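PDB 3CXB: protein sifA from Salmonella typhimurium, which is required in host cells for endosomal tubulation and formation of Salmonella-induced filaments, and interacts with host PLEKHM2. Local coordinates for residues A207-T218 / Q231-M239; I258-L266 / I290-F299. All blocks are in the same frame, centred on the assembly; numbering follows the deposited sequence.

Contact 1. Residues A207-T218 / Q231-M239; sequences AAKIQSGIEKTT and QQNAFLETM
Ala207 and Met239 meet at one end of this helix pair, where the methyl CB of Ala207 packs on the thioether end of Met239, 3.5 Å from SD. The backbone of Ala207 takes part as well: its O lies in the plane of the Phe235 ring, at the ring edge, 3.5 Å from CE1, while CG of Met239 sits over one face of the same ring, offset toward the rim. One turn on, Ile210 divides its two branches. Ile210 CG2, set anti to the backbone N by chi1 of -66°, approaches Phe235 CD1 at 3.8 Å, and Ile210 CD1, at the end of the other branch, reaches Met239 SD at 3.6 Å. Gln211 lies crosswise to the Phe235 side chain, its CG against the ring atoms CD1 and CE1. A bend at chi2 (-57°) carries the amide obliquely past CG and CD1 of Phe235, the amide and ring planes 58° apart. Gln211 NE2 donates to a water at 3.2 Å, which in turn donates to Gln232 OE1 and weakly to Gln231 O, forming a polar bridge at the margin of the interface. The two segments form the arms of an antiparallel helical hairpin, helix 197-220 turning back through a short loop into helix 228-241; their axes approach to 9.8 Å. Ile214 continues the apolar seam, with CD1 on the methyl CB of Ala234 (3.7 Å) and CG2 beside Gln231 CB. At Thr218 the side chain crosses the extended chain of Gln231 in van der Waals contact. Thr218 OG1 bonds back to Ile214 O at 2.9 Å, standing above the carbonyl plane, and Gln231 NE2 is held by Ile226 O in the hairpin loop.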
loop_
_atom_site.group_PDB
_atom_site.type_symbol
_atom_site.label_atom_id
_atom_site.label_comp_id
_atom_site.label_asym_id
_atom_site.label_seq_id
_atom_site.Cartn_x
_atom_site.Cartn_y
_atom_site.Cartn_z
ATOM N N ALA A 207 2.408 -11.483 -11.128
ATOM C CA ALA A 207 2.988 -11.917 -12.402
ATOM C C ALA A 207 2.491 -10.998 -13.517
ATOM O O ALA A 207 3.247 -10.665 -14.441
ATOM C CB ALA A 207 2.639 -13.383 -12.703
ATOM N N ALA A 208 1.232 -10.569 -13.425
ATOM C CA ALA A 208 0.678 -9.654 -14.423
ATOM C C ALA A 208 1.427 -8.312 -14.385
ATOM O O ALA A 208 1.677 -7.696 -15.432
ATOM C CB ALA A 208 -0.786 -9.428 -14.162
ATOM N N LYS A 209 1.772 -7.866 -13.175
ATOM C CA LYS A 209 2.499 -6.619 -12.985
ATOM C C LYS A 209 3.891 -6.778 -13.597
ATOM O O LYS A 209 4.409 -5.881 -14.272
ATOM C CB LYS A 209 2.626 -6.312 -11.493
ATOM C CG LYS A 209 2.409 -4.864 -11.121
ATOM C CD LYS A 209 1.048 -4.393 -11.563
ATOM C CE LYS A 209 0.652 -3.111 -10.844
ATOM N NZ LYS A 209 -0.509 -2.442 -11.509
ATOM N N ILE A 210 4.488 -7.938 -13.373
ATOM C CA ILE A 210 5.813 -8.202 -13.906
ATOM C C ILE A 210 5.771 -8.179 -15.421
ATOM O O ILE A 210 6.716 -7.726 -16.063
ATOM C CB ILE A 210 6.378 -9.554 -13.409
ATOM C CG1 ILE A 210 6.613 -9.483 -11.893
ATOM C CG2 ILE A 210 7.701 -9.828 -14.097
ATOM C CD1 ILE A 210 6.838 -10.798 -11.226
ATOM N N GLN A 211 4.673 -8.655 -15.998
ATOM C CA GLN A 211 4.544 -8.646 -17.455
ATOM C C GLN A 211 4.377 -7.233 -18.029
ATOM O O GLN A 211 4.970 -6.904 -19.054
ATOM C CB GLN A 211 3.374 -9.526 -17.899
ATOM C CG GLN A 211 3.800 -10.931 -18.286
ATOM C CD GLN A 211 4.857 -10.935 -19.392
ATOM O OE1 GLN A 211 4.649 -10.370 -20.469
ATOM N NE2 GLN A 211 5.993 -11.570 -19.129
ATOM N N SER A 212 3.564 -6.403 -17.374
ATOM C CA SER A 212 3.370 -5.032 -17.831
ATOM C C SER A 212 4.742 -4.363 -17.858
ATOM O O SER A 212 5.160 -3.827 -18.888
ATOM C CB SER A 212 2.435 -4.288 -16.890
ATOM O OG SER A 212 1.283 -5.069 -16.650
ATOM N N GLY A 213 5.450 -4.414 -16.734
ATOM C CA GLY A 213 6.769 -3.815 -16.692
ATOM C C GLY A 213 7.643 -4.230 -17.870
ATOM O O GLY A 213 8.349 -3.410 -18.456
ATOM N N ILE A 214 7.596 -5.508 -18.230
ATOM C CA ILE A 214 8.407 -6.002 -19.330
ATOM C C ILE A 214 7.989 -5.338 -20.626
ATOM O O ILE A 214 8.780 -4.652 -21.267
ATOM C CB ILE A 214 8.271 -7.538 -19.501
ATOM C CG1 ILE A 214 8.648 -8.244 -18.198
ATOM C CG2 ILE A 214 9.192 -8.031 -20.628
ATOM C CD1 ILE A 214 10.063 -7.938 -17.742
ATOM N N GLU A 215 6.735 -5.547 -21.003
ATOM C CA GLU A 215 6.199 -4.990 -22.236
ATOM C C GLU A 215 6.366 -3.469 -22.301
ATOM O O GLU A 215 6.564 -2.902 -23.375
ATOM C CB GLU A 215 4.722 -5.358 -22.362
ATOM C CG GLU A 215 4.449 -6.850 -22.319
ATOM C CD GLU A 215 2.965 -7.166 -22.315
ATOM O OE1 GLU A 215 2.241 -6.640 -21.431
ATOM O OE2 GLU A 215 2.523 -7.943 -23.192
ATOM N N LYS A 216 6.292 -2.818 -21.145
ATOM C CA LYS A 216 6.431 -1.374 -21.063
ATOM C C LYS A 216 7.838 -0.897 -21.430
ATOM O O LYS A 216 8.014 -0.087 -22.340
ATOM C CB LYS A 216 6.079 -0.903 -19.646
ATOM C CG LYS A 216 6.179 0.606 -19.437
ATOM C CD LYS A 216 5.781 1.013 -18.023
ATOM C CE LYS A 216 5.852 2.530 -17.829
ATOM N NZ LYS A 216 5.528 2.939 -16.425
ATOM N N THR A 217 8.836 -1.395 -20.710
ATOM C CA THR A 217 10.218 -1.022 -20.955
ATOM C C THR A 217 10.635 -1.379 -22.387
ATOM O O THR A 217 11.471 -0.699 -22.987
ATOM C CB THR A 217 11.157 -1.733 -19.951
ATOM O OG1 THR A 217 10.763 -1.409 -18.617
ATOM C CG2 THR A 217 12.604 -1.294 -20.149
ATOM N N THR A 218 10.053 -2.449 -22.928
ATOM C CA THR A 218 10.375 -2.898 -24.284
ATOM C C THR A 218 9.913 -1.880 -25.332
ATOM O O THR A 218 10.607 -1.625 -26.319
ATOM C CB THR A 218 9.745 -4.297 -24.552
ATOM O OG1 THR A 218 10.358 -5.251 -23.680
ATOM C CG2 THR A 218 9.991 -4.763 -25.979
ATOM N N GLN A 231 13.145 -11.127 -22.872
ATOM C CA GLN A 231 11.873 -10.735 -22.312
ATOM C C GLN A 231 11.323 -11.832 -21.438
ATOM O O GLN A 231 10.765 -11.558 -20.376
ATOM C CB GLN A 231 10.879 -10.387 -23.415
ATOM C CG GLN A 231 11.217 -9.073 -24.097
ATOM C CD GLN A 231 10.281 -8.742 -25.226
ATOM O OE1 GLN A 231 9.061 -8.704 -25.042
ATOM N NE2 GLN A 231 10.845 -8.491 -26.407
ATOM N N GLN A 232 11.487 -13.081 -21.868
ATOM C CA GLN A 232 10.969 -14.188 -21.076
ATOM C C GLN A 232 11.905 -14.500 -19.915
ATOM O O GLN A 232 11.460 -14.881 -18.829
ATOM C CB GLN A 232 10.756 -15.431 -21.943
ATOM C CG GLN A 232 9.867 -16.476 -21.269
ATOM C CD GLN A 232 8.469 -15.948 -20.964
ATOM O OE1 GLN A 232 8.305 -14.805 -20.535
ATOM N NE2 GLN A 232 7.458 -16.784 -21.173
ATOM N N ASN A 233 13.201 -14.329 -20.142
ATOM C CA ASN A 233 14.160 -14.580 -19.089
ATOM C C ASN A 233 13.884 -13.624 -17.928
ATOM O O ASN A 233 13.876 -14.033 -16.770
ATOM C CB ASN A 233 15.586 -14.411 -19.622
ATOM C CG ASN A 233 16.102 -15.667 -20.335
ATOM O OD1 ASN A 233 15.393 -16.287 -21.137
ATOM N ND2 ASN A 233 17.345 -16.041 -20.041
ATOM N N ALA A 234 13.623 -12.358 -18.236
ATOM C CA ALA A 234 13.344 -11.382 -17.190
ATOM C C ALA A 234 12.092 -11.797 -16.427
ATOM O O ALA A 234 12.085 -11.835 -15.191
ATOM C CB ALA A 234 13.159 -9.973 -17.795
ATOM N N PHE A 235 11.028 -12.108 -17.163
ATOM C CA PHE A 235 9.786 -12.529 -16.528
ATOM C C PHE A 235 9.957 -13.723 -15.578
ATOM O O PHE A 235 9.384 -13.741 -14.490
ATOM C CB PHE A 235 8.739 -12.932 -17.546
ATOM C CG PHE A 235 7.505 -13.494 -16.911
ATOM C CD1 PHE A 235 6.522 -12.644 -16.407
ATOM C CD2 PHE A 235 7.337 -14.876 -16.779
ATOM C CE1 PHE A 235 5.384 -13.156 -15.790
ATOM C CE2 PHE A 235 6.191 -15.399 -16.156
ATOM C CZ PHE A 235 5.217 -14.539 -15.663
ATOM N N LEU A 236 10.708 -14.733 -16.003
ATOM C CA LEU A 236 10.921 -15.912 -15.174
ATOM C C LEU A 236 11.849 -15.634 -14.005
ATOM O O LEU A 236 11.673 -16.201 -12.917
ATOM C CB LEU A 236 11.511 -17.056 -16.010
ATOM C CG LEU A 236 10.701 -17.523 -17.224
ATOM C CD1 LEU A 236 11.514 -18.560 -17.976
ATOM C CD2 LEU A 236 9.359 -18.089 -16.806
ATOM N N GLU A 237 12.830 -14.765 -14.239
ATOM C CA GLU A 237 13.818 -14.403 -13.235
ATOM C C GLU A 237 13.176 -13.603 -12.105
ATOM O O GLU A 237 13.344 -13.932 -10.930
ATOM C CB GLU A 237 14.943 -13.592 -13.885
ATOM C CG GLU A 237 16.236 -13.565 -13.095
ATOM C CD GLU A 237 17.333 -14.379 -13.756
ATOM O OE1 GLU A 237 18.357 -14.647 -13.089
ATOM O OE2 GLU A 237 17.175 -14.746 -14.942
ATOM N N THR A 238 12.420 -12.565 -12.445
ATOM C CA THR A 238 11.800 -11.779 -11.392
ATOM C C THR A 238 10.750 -12.624 -10.671
ATOM O O THR A 238 10.593 -12.522 -9.454
ATOM C CB THR A 238 11.137 -10.492 -11.925
ATOM O OG1 THR A 238 9.819 -10.800 -12.372
ATOM C CG2 THR A 238 11.934 -9.906 -13.085
ATOM N N MET A 239 10.025 -13.456 -11.408
ATOM C CA MET A 239 9.032 -14.316 -10.764
ATOM C C MET A 239 9.759 -15.199 -9.754
ATOM O O MET A 239 9.271 -15.442 -8.649
ATOM C CB MET A 239 8.345 -15.224 -11.780
ATOM C CG MET A 239 7.294 -14.566 -12.627
ATOM S SD MET A 239 5.847 -14.215 -11.665
ATOM C CE MET A 239 4.872 -15.667 -11.939
HETATM O O HOH W 1 8.250 -11.891 -21.398
#

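Contact 2. Residues I258-L266 / I290-F299; sequences IEKMVKEVL and IVEAISDQVF
Ile258 lies against the last turns of segment 290-299, with CG2 on the CA and CB of Ser295 and Ile258 CD1 reaching Val298 CG1 at 4.0 Å and the backbone of Phe299. The side chains of Ile258 and Val298 lie alongside each other, pointing opposite ways. Val291 is a knob in a hole formed by Glu259, Val262, Lys263 and Leu266. Val291 CG1, anti to the backbone N (chi1 178°), meets Val262 CG1 and the aliphatic CG of Lys263; Val291 CG2 meets Leu266 CD1 at 4.1 Å. The segment axes run at 122° to each other, consistent with the SopE-like helical fold described for the C-terminal part of this protein. Ile258 also rests on Trp197, and its N makes a weak hydrogen bond to Glu201; these two residues have the spacing of the WxxxE motif of this effector class. Val262, one turn on from Ile258, places CG2 on Ile294 CD1 at 4.1 Å and CG1 beside Ser295 OG. That hydroxyl is turned back on its own helix: Ser295 OG donates to Val291 O at 3.0 Å from above the carbonyl plane, and Ser295 N shares the same acceptor.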
loop_
_atom_site.group_PDB
_atom_site.type_symbol
_atom_site.label_atom_id
_atom_site.label_comp_id
_atom_site.label_asym_id
_atom_site.label_seq_id
_atom_site.Cartn_x
_atom_site.Cartn_y
_atom_site.Cartn_z
ATOM N N ILE A 258 -9.075 -8.815 -7.395
ATOM C CA ILE A 258 -9.204 -7.459 -6.874
ATOM C C ILE A 258 -9.645 -6.453 -7.943
ATOM O O ILE A 258 -10.455 -5.574 -7.662
ATOM C CB ILE A 258 -7.885 -6.976 -6.229
ATOM C CG1 ILE A 258 -7.528 -7.883 -5.054
ATOM C CG2 ILE A 258 -8.027 -5.543 -5.760
ATOM C CD1 ILE A 258 -6.333 -7.436 -4.275
ATOM N N GLU A 259 -9.136 -6.573 -9.163
ATOM C CA GLU A 259 -9.540 -5.639 -10.204
ATOM C C GLU A 259 -11.030 -5.734 -10.466
ATOM O O GLU A 259 -11.746 -4.738 -10.389
ATOM C CB GLU A 259 -8.784 -5.909 -11.499
ATOM C CG GLU A 259 -7.295 -5.664 -11.391
ATOM C CD GLU A 259 -6.592 -5.778 -12.727
ATOM O OE1 GLU A 259 -5.345 -5.644 -12.754
ATOM O OE2 GLU A 259 -7.293 -6.000 -13.745
ATOM N N LYS A 260 -11.491 -6.941 -10.776
ATOM C CA LYS A 260 -12.904 -7.161 -11.053
ATOM C C LYS A 260 -13.666 -6.769 -9.789
ATOM O O LYS A 260 -14.768 -6.218 -9.836
ATOM C CB LYS A 260 -13.133 -8.637 -11.403
ATOM C CG LYS A 260 -14.446 -8.943 -12.121
ATOM C CD LYS A 260 -15.635 -8.911 -11.175
ATOM C CE LYS A 260 -16.905 -9.352 -11.878
ATOM N NZ LYS A 260 -18.050 -9.378 -10.937
ATOM N N MET A 261 -13.037 -7.042 -8.656
ATOM C CA MET A 261 -13.602 -6.732 -7.363
ATOM C C MET A 261 -13.913 -5.245 -7.250
ATOM O O MET A 261 -15.003 -4.860 -6.830
ATOM C CB MET A 261 -12.607 -7.133 -6.282
ATOM C CG MET A 261 -13.177 -8.021 -5.217
ATOM S SD MET A 261 -11.882 -8.836 -4.283
ATOM C CE MET A 261 -11.883 -7.816 -2.775
ATOM N N VAL A 262 -12.943 -4.411 -7.623
ATOM C CA VAL A 262 -13.101 -2.961 -7.548
ATOM C C VAL A 262 -13.925 -2.385 -8.692
ATOM O O VAL A 262 -14.691 -1.440 -8.494
ATOM C CB VAL A 262 -11.726 -2.246 -7.512
ATOM C CG1 VAL A 262 -10.875 -2.681 -8.689
ATOM C CG2 VAL A 262 -11.925 -0.739 -7.546
ATOM N N LYS A 263 -13.760 -2.943 -9.887
ATOM C CA LYS A 263 -14.516 -2.478 -11.046
ATOM C C LYS A 263 -16.004 -2.526 -10.691
ATOM O O LYS A 263 -16.790 -1.681 -11.129
ATOM C CB LYS A 263 -14.231 -3.380 -12.252
ATOM C CG LYS A 263 -12.774 -3.403 -12.673
ATOM C CD LYS A 263 -12.518 -4.425 -13.765
ATOM C CE LYS A 263 -11.061 -4.406 -14.230
ATOM N NZ LYS A 263 -10.802 -5.347 -15.367
ATOM N N GLU A 264 -16.366 -3.516 -9.877
ATOM C CA GLU A 264 -17.735 -3.728 -9.419
ATOM C C GLU A 264 -18.219 -2.617 -8.510
ATOM O O GLU A 264 -19.106 -1.849 -8.869
ATOM C CB GLU A 264 -17.828 -5.049 -8.657
ATOM C CG GLU A 264 -17.813 -6.283 -9.531
ATOM C CD GLU A 264 -19.198 -6.661 -10.007
ATOM O OE1 GLU A 264 -20.086 -6.851 -9.147
ATOM O OE2 GLU A 264 -19.396 -6.772 -11.235
ATOM N N VAL A 265 -17.629 -2.554 -7.323
ATOM C CA VAL A 265 -17.979 -1.563 -6.316
ATOM C C VAL A 265 -17.995 -0.132 -6.830
ATOM O O VAL A 265 -18.550 0.750 -6.182
ATOM C CB VAL A 265 -17.012 -1.623 -5.130
ATOM C CG1 VAL A 265 -17.086 -2.982 -4.463
ATOM C CG2 VAL A 265 -15.607 -1.367 -5.616
ATOM N N LEU A 266 -17.377 0.106 -7.981
ATOM C CA LEU A 266 -17.350 1.447 -8.555
ATOM C C LEU A 266 -18.642 1.749 -9.294
ATOM O O LEU A 266 -19.390 2.657 -8.926
ATOM C CB LEU A 266 -16.169 1.593 -9.516
ATOM C CG LEU A 266 -14.806 1.851 -8.864
ATOM C CD1 LEU A 266 -13.707 1.980 -9.911
ATOM C CD2 LEU A 266 -14.905 3.124 -8.054
ATOM N N ILE A 290 -7.748 4.720 -12.362
ATOM C CA ILE A 290 -8.398 4.725 -11.051
ATOM C C ILE A 290 -8.325 3.309 -10.497
ATOM O O ILE A 290 -7.778 3.061 -9.419
ATOM C CB ILE A 290 -9.904 5.072 -11.148
ATOM C CG1 ILE A 290 -10.108 6.419 -11.847
ATOM C CG2 ILE A 290 -10.526 5.041 -9.754
ATOM C CD1 ILE A 290 -9.887 7.644 -10.967
ATOM N N VAL A 291 -8.891 2.382 -11.265
ATOM C CA VAL A 291 -8.936 0.983 -10.882
ATOM C C VAL A 291 -7.581 0.479 -10.431
ATOM O O VAL A 291 -7.450 -0.059 -9.328
ATOM C CB VAL A 291 -9.423 0.082 -12.041
ATOM C CG1 VAL A 291 -9.415 -1.380 -11.598
ATOM C CG2 VAL A 291 -10.817 0.485 -12.464
ATOM N N GLU A 292 -6.574 0.660 -11.280
ATOM C CA GLU A 292 -5.234 0.193 -10.968
ATOM C C GLU A 292 -4.658 0.793 -9.684
ATOM O O GLU A 292 -3.941 0.105 -8.931
ATOM C CB GLU A 292 -4.289 0.463 -12.138
ATOM C CG GLU A 292 -2.895 -0.102 -11.912
ATOM C CD GLU A 292 -1.941 0.177 -13.062
ATOM O OE1 GLU A 292 -2.331 -0.078 -14.226
ATOM O OE2 GLU A 292 -0.801 0.635 -12.800
ATOM N N ALA A 293 -4.962 2.061 -9.419
ATOM C CA ALA A 293 -4.456 2.698 -8.210
ATOM C C ALA A 293 -5.093 2.068 -6.984
ATOM O O ALA A 293 -4.393 1.708 -6.038
ATOM C CB ALA A 293 -4.735 4.179 -8.232
ATOM N N ILE A 294 -6.417 1.922 -6.995
ATOM C CA ILE A 294 -7.121 1.324 -5.856
ATOM C C ILE A 294 -6.725 -0.144 -5.638
ATOM O O ILE A 294 -6.494 -0.597 -4.506
ATOM C CB ILE A 294 -8.656 1.403 -6.027
ATOM C CG1 ILE A 294 -9.074 2.848 -6.330
ATOM C CG2 ILE A 294 -9.342 0.933 -4.741
ATOM C CD1 ILE A 294 -10.552 3.011 -6.687
ATOM N N SER A 295 -6.636 -0.886 -6.730
ATOM C CA SER A 295 -6.267 -2.276 -6.622
ATOM C C SER A 295 -4.888 -2.394 -5.991
ATOM O O SER A 295 -4.730 -3.097 -4.999
ATOM C CB SER A 295 -6.307 -2.938 -7.996
ATOM O OG SER A 295 -7.632 -2.914 -8.513
ATOM N N ASP A 296 -3.897 -1.700 -6.546
ATOM C CA ASP A 296 -2.547 -1.748 -5.988
ATOM C C ASP A 296 -2.564 -1.568 -4.471
ATOM O O ASP A 296 -2.018 -2.389 -3.726
ATOM C CB ASP A 296 -1.661 -0.652 -6.605
ATOM C CG ASP A 296 -1.063 -1.057 -7.950
ATOM O OD1 ASP A 296 -0.222 -0.310 -8.499
ATOM O OD2 ASP A 296 -1.435 -2.129 -8.463
ATOM N N GLN A 297 -3.198 -0.497 -4.016
ATOM C CA GLN A 297 -3.257 -0.218 -2.587
ATOM C C GLN A 297 -3.993 -1.296 -1.792
ATOM O O GLN A 297 -3.582 -1.656 -0.680
ATOM C CB GLN A 297 -3.897 1.150 -2.352
ATOM C CG GLN A 297 -3.003 2.332 -2.718
ATOM C CD GLN A 297 -3.701 3.686 -2.568
ATOM O OE1 GLN A 297 -4.265 4.004 -1.517
ATOM N NE2 GLN A 297 -3.652 4.491 -3.622
ATOM N N VAL A 298 -5.087 -1.804 -2.355
ATOM C CA VAL A 298 -5.844 -2.855 -1.687
ATOM C C VAL A 298 -4.900 -4.038 -1.549
ATOM O O VAL A 298 -4.742 -4.628 -0.470
ATOM C CB VAL A 298 -7.064 -3.317 -2.521
ATOM C CG1 VAL A 298 -7.633 -4.559 -1.892
ATOM C CG2 VAL A 298 -8.143 -2.228 -2.568
ATOM N N PHE A 299 -4.266 -4.361 -2.667
ATOM C CA PHE A 299 -3.331 -5.455 -2.728
ATOM C C PHE A 299 -2.224 -5.236 -1.705
ATOM O O PHE A 299 -1.886 -6.151 -0.938
ATOM C CB PHE A 299 -2.748 -5.555 -4.139
ATOM C CG PHE A 299 -1.719 -6.633 -4.291
ATOM C CD1 PHE A 299 -0.478 -6.523 -3.668
ATOM C CD2 PHE A 299 -1.998 -7.774 -5.039
ATOM C CE1 PHE A 299 0.471 -7.532 -3.786
ATOM C CE2 PHE A 299 -1.060 -8.796 -5.170
ATOM C CZ PHE A 299 0.180 -8.679 -4.540
#

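In the fold
Contact 1 and contact 2 follow one another along the chain, helix 228-241 of the first leading into helix 258-267 of the second, with their centres about 21 Å apart. Helix 197-220 bridges them. Lys209, on segment 207-218, forms a salt bridge from NZ to Asp296 OD2 of segment 290-299 at 3.2 Å, and a weaker ion pair with Glu292; Tyr205 OH bonds to the same Asp296 oxygen. Contact 2 lies nearer the middle of the chain, its centre about 12 Å from the chain centre against about 21 Å for contact 1. Helix 307-324 touches segment 207-218, whereas strand 158-167 packs on segment 290-299.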